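Local atomic coordinates of gamma-glutamyltransferase 1 Threonine peptidase. MEROPS family T03 (Pseudomonas nitroreducens, PDB entry 7D9E), a protein that catalyses gamma-glutamyl transfer as a gamma-glutamyltranspeptidase of the Ntn-hydrolase clan, an enzyme of interest for theanine synthesis by transpeptidation. Residues 287-292 against 300-305; 311-316 against 338-343. All coordinates share one frame; numbering follows the deposited sequence.

How the contacts relate
Contacts 1 and 2 illustrate how one long helix, 297-317, can organise two neighbouring pieces of chain: its early turns receive the turn at 287-292, and its later turns receive helix 334-343. The contact centres lie about 16 Å apart, and they touch in packing, where E305 OE1 comes to 4.2 Å from E343 O. Two arginines tie them further. R309 makes salt bridges with both E305 and E343, and R285 pairs with D288 of contact 1 while donating to A341 O of contact 2. Both lie well out from the chain's centre, about 30 Å and 24 Å from centre to centre; the inhibitor DON takes no part in either.

Contact 1: 287-292 against 300-305; sequences ADFKGV and IHLLSE
F289 and L302 have their CA atoms 8.0 Å apart, the closest such pair across the two segments, where a short, weakly bonded helical piece about 287-289 faces the early part of helix 297-317. A type II beta turn lies between the two, with an aromatic-aliphatic contact across it: F289 to V292 form the turn, closed by V292 N to F289 O at 3.1 Å, and G291 supplies the positive phi (78°) expected at its third position. F289, the first residue of the turn, lays its ring against helix 297-317, which follows a few residues later. The contact is apolar. L302 sends its CD1 methyl over one face of the F289 ring, 3.8 Å from the centroid and only 11° off the normal, a well-centred CH-pi contact. L302 CB lies 3.6 Å from F289 CZ, so the leucine spans from ring centre to ring rim. In F289, CG stands beside the backbone N and anti to the carbonyl carbon (chi1 -80°), which swings the ring end toward the helix. L303 approaches differently, its CD2 at the ring edge, 3.9 Å from F289 CE1. K282 adds a cation-pi contact with this ring, and L303 also packs on Q103 of the partner chain. With an alanine here, L302 CD1 would probably lose the face on which it rests, leaving a gap between the turn and the helix. The backbone adds a last touch, since the same L302 CD1 lies 3.7 Å from D288 O.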
loop_
_atom_site.group_PDB
_atom_site.type_symbol
_atom_site.label_atom_id
_atom_site.label_comp_id
_atom_site.label_asym_id
_atom_site.label_seq_id
_atom_site.Cartn_x
_atom_site.Cartn_y
_atom_site.Cartn_z
ATOM N N ALA A 287 15.013 22.201 -15.675
ATOM C CA ALA A 287 16.171 22.445 -16.532
ATOM C C ALA A 287 17.229 21.357 -16.365
ATOM O O ALA A 287 17.935 21.029 -17.330
ATOM C CB ALA A 287 16.768 23.829 -16.270
ATOM N N ASP A 288 17.360 20.790 -15.166
ATOM C CA ASP A 288 18.341 19.741 -14.922
ATOM C C ASP A 288 17.916 18.395 -15.493
ATOM O O ASP A 288 18.781 17.559 -15.776
ATOM C CB ASP A 288 18.562 19.589 -13.416
ATOM C CG ASP A 288 19.153 20.834 -12.794
ATOM O OD1 ASP A 288 20.335 21.130 -13.054
ATOM O OD2 ASP A 288 18.415 21.520 -12.050
ATOM N N PHE A 289 16.620 18.177 -15.677
ATOM C CA PHE A 289 16.123 16.944 -16.271
ATOM C C PHE A 289 16.062 17.011 -17.793
ATOM O O PHE A 289 15.842 15.976 -18.432
ATOM C CB PHE A 289 14.732 16.621 -15.717
ATOM C CG PHE A 289 14.748 15.993 -14.362
ATOM C CD1 PHE A 289 14.902 14.615 -14.215
ATOM C CD2 PHE A 289 14.615 16.770 -13.215
ATOM C CE1 PHE A 289 14.922 14.031 -12.966
ATOM C CE2 PHE A 289 14.644 16.207 -11.967
ATOM C CZ PHE A 289 14.781 14.827 -11.822
ATOM N N LYS A 290 16.256 18.189 -18.388
ATOM C CA LYS A 290 16.051 18.352 -19.821
ATOM C C LYS A 290 17.110 17.579 -20.591
ATOM O O LYS A 290 18.313 17.744 -20.361
ATOM C CB LYS A 290 16.087 19.836 -20.194
ATOM C CG LYS A 290 15.868 20.116 -21.671
ATOM C CD LYS A 290 15.500 21.574 -21.925
ATOM C CE LYS A 290 15.437 21.868 -23.414
ATOM N N GLY A 291 16.658 16.716 -21.495
ATOM C CA GLY A 291 17.570 15.903 -22.268
ATOM C C GLY A 291 18.146 14.706 -21.542
ATOM O O GLY A 291 18.947 13.970 -22.133
ATOM N N VAL A 292 17.768 14.476 -20.293
ATOM C CA VAL A 292 18.319 13.370 -19.518
ATOM C C VAL A 292 17.467 12.131 -19.761
ATOM O O VAL A 292 16.236 12.172 -19.632
ATOM C CB VAL A 292 18.378 13.737 -18.024
ATOM C CG1 VAL A 292 18.848 12.558 -17.190
ATOM C CG2 VAL A 292 19.313 14.920 -17.844
ATOM N N ILE A 300 18.846 8.795 -12.311
ATOM C CA ILE A 300 18.700 8.104 -11.039
ATOM C C ILE A 300 19.323 8.907 -9.915
ATOM O O ILE A 300 18.773 8.963 -8.792
ATOM C CB ILE A 300 19.296 6.685 -11.150
ATOM C CG1 ILE A 300 18.376 5.800 -11.996
ATOM C CG2 ILE A 300 19.511 6.073 -9.759
ATOM C CD1 ILE A 300 18.985 4.490 -12.452
ATOM N N HIS A 301 20.448 9.565 -10.199
ATOM C CA HIS A 301 21.064 10.418 -9.194
ATOM C C HIS A 301 20.138 11.567 -8.820
ATOM O O HIS A 301 19.971 11.884 -7.639
ATOM C CB HIS A 301 22.393 10.961 -9.713
ATOM C CG HIS A 301 22.916 12.079 -8.885
ATOM N ND1 HIS A 301 23.303 11.901 -7.574
ATOM C CD2 HIS A 301 23.068 13.396 -9.151
ATOM C CE1 HIS A 301 23.694 13.061 -7.078
ATOM N NE2 HIS A 301 23.563 13.981 -8.015
ATOM N N LEU A 302 19.522 12.203 -9.817
ATOM C CA LEU A 302 18.599 13.299 -9.540
ATOM C C LEU A 302 17.436 12.829 -8.680
ATOM O O LEU A 302 17.088 13.483 -7.691
ATOM C CB LEU A 302 18.096 13.900 -10.848
ATOM C CG LEU A 302 19.072 14.797 -11.619
ATOM C CD1 LEU A 302 18.514 15.134 -12.996
ATOM C CD2 LEU A 302 19.358 16.063 -10.828
ATOM N N LEU A 303 16.821 11.685 -9.020
ATOM C CA LEU A 303 15.722 11.207 -8.183
ATOM C C LEU A 303 16.201 10.959 -6.759
ATOM O O LEU A 303 15.482 11.259 -5.793
ATOM C CB LEU A 303 15.089 9.934 -8.734
ATOM C CG LEU A 303 14.472 9.969 -10.130
ATOM C CD1 LEU A 303 13.447 8.823 -10.263
ATOM C CD2 LEU A 303 13.824 11.288 -10.495
ATOM N N SER A 304 17.409 10.390 -6.611
ATOM C CA SER A 304 17.941 10.096 -5.286
ATOM C C SER A 304 18.145 11.369 -4.479
ATOM O O SER A 304 17.876 11.389 -3.273
ATOM C CB SER A 304 19.250 9.316 -5.398
ATOM O OG SER A 304 19.053 8.088 -6.109
ATOM N N GLU A 305 18.599 12.447 -5.131
ATOM C CA GLU A 305 18.798 13.708 -4.424
ATOM C C GLU A 305 17.472 14.260 -3.925
ATOM O O GLU A 305 17.400 14.842 -2.831
ATOM C CB GLU A 305 19.466 14.721 -5.349
ATOM C CG GLU A 305 20.960 14.523 -5.519
ATOM C CD GLU A 305 21.743 14.945 -4.287
ATOM O OE1 GLU A 305 21.668 16.139 -3.896
ATOM O OE2 GLU A 305 22.429 14.087 -3.694
#

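Contact 2: 311-316 against 338-343; sequences FADRAD and AKRAGE
D313 and R340 mark the nearest approach of the two helical segments, with CA atoms 10.6 Å apart, a separation spanned by the long arginine, the aspartate and a water. The two residues reach out from opposite directions. Their carboxylate and guanidinium planes are nearly parallel (7° apart), yet the bridge is not the familiar coplanar pair: D313 OD1 lies 3.2 Å from R340 NH2 but well out of the guanidinium plane, so charge alone joins them. The amino group NH2 spends its hydrogen bonds elsewhere, on the carbonyl oxygens of R309 and R356. A water supplies the directed link, accepting from R340 NE at 3.0 Å and probably donating to D313 OD2 at 2.7 Å. Bends at chi2 and chi3 (-69° and -91°) fold the arginine chain so that its NH1 can also reach E343 OE2, at 2.8 Å, on the syn side of that carboxylate. The CB of A312 meets the guanidinium at its edge, in the plane, 3.9 Å from NH2. D313 is itself gripped from several sides, by Y336 OH and Q277 NE2 at OD2 and by G358 N at OD1, an environment consistent with a buried, charged carboxylate. E343, in turn, has R309 as a second partner. Together D313, R340 and E343 form a salt-bridge network joining two helices, with an i to i+3 ion pair on one helix extended across to the other.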
loop_
_atom_site.group_PDB
_atom_site.type_symbol
_atom_site.label_atom_id
_atom_site.label_comp_id
_atom_site.label_asym_id
_atom_site.label_seq_id
_atom_site.Cartn_x
_atom_site.Cartn_y
_atom_site.Cartn_z
ATOM N N PHE A 311 12.647 11.919 2.426
ATOM C CA PHE A 311 12.707 11.006 3.556
ATOM C C PHE A 311 13.190 11.700 4.819
ATOM O O PHE A 311 12.837 11.268 5.923
ATOM C CB PHE A 311 13.544 9.782 3.218
ATOM C CG PHE A 311 12.752 8.729 2.493
ATOM C CD1 PHE A 311 12.017 7.796 3.208
ATOM C CD2 PHE A 311 12.696 8.709 1.103
ATOM C CE1 PHE A 311 11.259 6.842 2.549
ATOM C CE2 PHE A 311 11.925 7.744 0.434
ATOM C CZ PHE A 311 11.225 6.815 1.160
ATOM N N ALA A 312 13.976 12.773 4.691
ATOM C CA ALA A 312 14.321 13.543 5.887
ATOM C C ALA A 312 13.071 14.097 6.563
ATOM O O ALA A 312 12.937 14.027 7.795
ATOM C CB ALA A 312 15.273 14.687 5.536
ATOM N N ASP A 313 12.145 14.648 5.770
ATOM C CA ASP A 313 10.921 15.222 6.316
ATOM C C ASP A 313 9.991 14.138 6.849
ATOM O O ASP A 313 9.348 14.315 7.900
ATOM C CB ASP A 313 10.182 16.008 5.234
ATOM C CG ASP A 313 10.830 17.334 4.902
ATOM O OD1 ASP A 313 11.866 17.674 5.506
ATOM O OD2 ASP A 313 10.281 18.055 4.033
ATOM N N ARG A 314 9.878 13.034 6.114
ATOM C CA ARG A 314 9.001 11.931 6.512
ATOM C C ARG A 314 9.343 11.426 7.908
ATOM O O ARG A 314 8.444 11.227 8.745
ATOM C CB ARG A 314 9.139 10.805 5.477
ATOM C CG ARG A 314 8.273 9.577 5.755
ATOM C CD ARG A 314 8.558 8.450 4.734
ATOM N NE ARG A 314 7.544 7.401 4.815
ATOM C CZ ARG A 314 7.483 6.465 5.770
ATOM N NH1 ARG A 314 8.385 6.408 6.747
ATOM N NH2 ARG A 314 6.495 5.581 5.766
ATOM N N ALA A 315 10.640 11.265 8.196
ATOM C CA ALA A 315 11.043 10.668 9.464
ATOM C C ALA A 315 10.807 11.606 10.638
ATOM O O ALA A 315 10.596 11.150 11.770
ATOM C CB ALA A 315 12.525 10.292 9.418
ATOM N N ASP A 316 10.831 12.907 10.400
ATOM C CA ASP A 316 10.805 13.852 11.504
ATOM C C ASP A 316 9.400 14.307 11.855
ATOM O O ASP A 316 9.103 14.515 13.041
ATOM C CB ASP A 316 11.660 15.072 11.133
ATOM C CG ASP A 316 12.165 15.824 12.343
ATOM O OD1 ASP A 316 12.867 15.225 13.187
ATOM O OD2 ASP A 316 11.868 17.028 12.431
ATOM N N ALA A 338 10.153 25.031 -3.410
ATOM C CA ALA A 338 11.218 25.694 -4.157
ATOM C C ALA A 338 12.526 25.696 -3.370
ATOM O O ALA A 338 13.602 25.474 -3.939
ATOM C CB ALA A 338 10.812 27.124 -4.515
ATOM N N LYS A 339 12.457 25.963 -2.064
ATOM C CA LYS A 339 13.666 25.961 -1.244
ATOM C C LYS A 339 14.324 24.586 -1.230
ATOM O O LYS A 339 15.541 24.462 -1.399
ATOM C CB LYS A 339 13.335 26.418 0.181
ATOM C CG LYS A 339 14.550 26.526 1.082
ATOM N N ARG A 340 13.532 23.535 -1.027
ATOM C CA ARG A 340 14.103 22.194 -0.980
ATOM C C ARG A 340 14.651 21.788 -2.339
ATOM O O ARG A 340 15.672 21.096 -2.418
ATOM C CB ARG A 340 13.059 21.183 -0.497
ATOM C CG ARG A 340 12.605 21.458 0.919
ATOM C CD ARG A 340 13.720 21.183 1.911
ATOM N NE ARG A 340 13.698 19.812 2.422
ATOM C CZ ARG A 340 14.597 19.318 3.266
ATOM N NH1 ARG A 340 15.631 20.050 3.659
ATOM N NH2 ARG A 340 14.453 18.087 3.727
ATOM N N ALA A 341 13.983 22.207 -3.419
ATOM C CA ALA A 341 14.495 21.932 -4.757
ATOM C C ALA A 341 15.867 22.552 -4.951
ATOM O O ALA A 341 16.710 21.987 -5.656
ATOM C CB ALA A 341 13.539 22.479 -5.810
ATOM N N GLY A 342 16.109 23.710 -4.340
ATOM C CA GLY A 342 17.407 24.349 -4.441
ATOM C C GLY A 342 18.542 23.546 -3.853
ATOM O O GLY A 342 19.704 23.774 -4.223
ATOM N N GLU A 343 18.235 22.604 -2.953
ATOM C CA GLU A 343 19.258 21.790 -2.315
ATOM C C GLU A 343 19.759 20.674 -3.220
ATOM O O GLU A 343 20.852 20.145 -2.988
ATOM C CB GLU A 343 18.698 21.113 -1.061
ATOM C CG GLU A 343 18.266 22.054 0.046
ATOM C CD GLU A 343 17.837 21.303 1.298
ATOM O OE1 GLU A 343 18.280 20.138 1.509
ATOM O OE2 GLU A 343 17.038 21.867 2.065
HETATM O O HOH W 1 11.510 17.996 1.595
#